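Side-chain contact in DNA replication and repair protein RecF (Caldanaerobacter subterraneus subsp. tengcongensis, PDB 5Z69), which binds ATP, probably binds single-stranded DNA, and acts as a recombination mediator of the RecFOR pathway in DNA repair: residues A146-I151 and N205-K210. Residues are numbered along the deposited sequence; the frame is centred on the assembly and turned at random. Where two conformers were deposited one is given.
Sequences ACISVI and NNYLEK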
# COMPACT_ATOMS: atom_id res chain seq x y z
N ALA A 146 13.90 14.64 0.20
CA ALA A 146 15.17 15.32 -0.11
C ALA A 146 15.23 15.73 -1.57
O ALA A 146 15.67 16.84 -1.88
CB ALA A 146 16.35 14.42 0.23
N CYS A 147 14.80 14.85 -2.47
CA CYS A 147 14.74 15.20 -3.89
C CYS A 147 13.89 16.43 -4.11
O CYS A 147 14.29 17.38 -4.81
CB CYS A 147 14.18 14.05 -4.72
SG CYS A 147 15.30 12.66 -4.83
N ILE A 148 12.71 16.44 -3.51
CA ILE A 148 11.79 17.55 -3.74
C ILE A 148 12.25 18.85 -3.09
O ILE A 148 12.20 19.90 -3.73
CB ILE A 148 10.39 17.23 -3.26
CG1 ILE A 148 9.86 15.96 -3.99
CG2 ILE A 148 9.49 18.45 -3.50
CD1 ILE A 148 8.53 15.45 -3.49
N SER A 149 12.67 18.77 -1.82
CA SER A 149 13.11 19.92 -1.06
C SER A 149 14.26 20.65 -1.75
O SER A 149 14.32 21.87 -1.72
CB SER A 149 13.54 19.48 0.35
OG SER A 149 12.44 18.91 1.04
N VAL A 150 15.15 19.90 -2.38
CA VAL A 150 16.28 20.52 -3.07
C VAL A 150 15.77 21.44 -4.18
O VAL A 150 16.31 22.52 -4.40
CB VAL A 150 17.24 19.46 -3.67
CG1 VAL A 150 18.14 20.08 -4.75
CG2 VAL A 150 18.09 18.86 -2.55
N ILE A 151 14.70 21.04 -4.86
CA ILE A 151 14.29 21.85 -5.98
C ILE A 151 13.10 22.75 -5.66
O ILE A 151 12.80 23.66 -6.41
CB ILE A 151 14.00 20.96 -7.22
CG1 ILE A 151 12.80 20.06 -7.03
CG2 ILE A 151 15.18 20.05 -7.47
CD1 ILE A 151 12.64 19.07 -8.19
N ASN A 205 2.90 13.88 -5.33
CA ASN A 205 2.27 13.28 -6.52
C ASN A 205 2.83 13.88 -7.80
O ASN A 205 3.16 13.15 -8.74
CB ASN A 205 0.76 13.48 -6.50
CG ASN A 205 0.05 12.64 -7.57
OD1 ASN A 205 0.01 11.42 -7.49
ND2 ASN A 205 -0.49 13.31 -8.57
N ASN A 206 2.93 15.20 -7.84
CA ASN A 206 3.54 15.87 -9.00
C ASN A 206 4.92 15.31 -9.31
O ASN A 206 5.26 15.08 -10.47
CB ASN A 206 3.64 17.38 -8.77
CG ASN A 206 2.29 18.05 -8.54
OD1 ASN A 206 2.21 19.06 -7.84
ND2 ASN A 206 1.23 17.49 -9.11
N TYR A 207 5.72 15.09 -8.27
CA TYR A 207 7.09 14.62 -8.47
C TYR A 207 7.09 13.15 -8.91
O TYR A 207 7.85 12.75 -9.79
CB TYR A 207 7.95 14.79 -7.19
CG TYR A 207 9.40 14.41 -7.41
CD1 TYR A 207 10.35 15.37 -7.75
CD2 TYR A 207 9.82 13.09 -7.29
CE1 TYR A 207 11.67 15.02 -7.97
CE2 TYR A 207 11.13 12.73 -7.51
CZ TYR A 207 12.06 13.71 -7.85
OH TYR A 207 13.38 13.37 -8.09
N LEU A 208 6.25 12.34 -8.26
CA LEU A 208 6.18 10.93 -8.59
C LEU A 208 5.69 10.71 -10.04
O LEU A 208 6.18 9.80 -10.72
CB LEU A 208 5.30 10.20 -7.57
CG LEU A 208 5.97 10.04 -6.20
CD1 LEU A 208 4.96 9.53 -5.25
CD2 LEU A 208 7.18 9.12 -6.20
N GLU A 209 4.74 11.54 -10.49
CA GLU A 209 4.35 11.60 -11.91
C GLU A 209 5.56 11.79 -12.79
O GLU A 209 5.78 11.01 -13.70
CB GLU A 209 3.42 12.78 -12.18
CG GLU A 209 1.93 12.57 -11.85
CD GLU A 209 1.08 13.69 -12.43
OE1 GLU A 209 0.36 14.35 -11.65
OE2 GLU A 209 1.14 13.89 -13.67
N LYS A 210 6.33 12.84 -12.52
CA LYS A 210 7.55 13.09 -13.29
C LYS A 210 8.54 11.96 -13.14
O LYS A 210 9.18 11.56 -14.12
CB LYS A 210 8.19 14.41 -12.87
CG LYS A 210 7.36 15.60 -13.23
CD LYS A 210 7.91 16.88 -12.62
CE LYS A 210 7.15 18.09 -13.13
NZ LYS A 210 7.41 19.29 -12.31
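Tyr207 reaches from helix 186-222 to helix 137-151 and meets Cys147, Ile148 and Ile151 with one side chain. Along 205-210 it carries the whole contact. Its CG lies anti to the backbone N (chi1 -176°), which sends the ring away from its own helix and toward helix 137-151. The axes of the two segments pass 10.9 Å apart at 105°. The tyrosine side chain bridges much of that separation.

Contacts follow the tyrosine from root to tip. At the root, Ile148 CD1 lies 3.8 Å from Tyr207 CB. Ile148 CG1 sits obliquely to the ring, 3.8 Å from Tyr207 CG. These two side chains run past each other in opposite directions. Farther out, Ile151 comes to the ring edge, near its plane, and crosses the tyrosine at about a right angle. Its CD1 is 4.2 Å from Tyr207 CE1, a looser touch. At the tip, Cys147 CB stands 3.5 Å from Tyr207 OH and 3.8 Å from Tyr207 CZ. Cys147 SG is 3.8 Å from the same hydroxyl oxygen. No hydrogen bond links the two segments, so the join rests on van der Waals contact, mostly between apolar atoms.

Replacing Tyr207 with an alanine would remove the ring, and Cys147, Ile148 and the tip of Ile151 would probably lose their common partner, with a gap opened between the helices.

Helix 291-313 borders the same spot: Ile308 touches Tyr207, and Leu309 touches Ile151. Lys210, nearly one turn beyond Tyr207, makes a salt bridge to Glu312 of that helix. Tyr155 of helix 153-177 packs on Ile148. The contact is away from the ATP site. It is a steep helix-helix crossing bridged by one aromatic side chain, in a largely buried part of a helical region of this RecF/RecN/SMC-family protein.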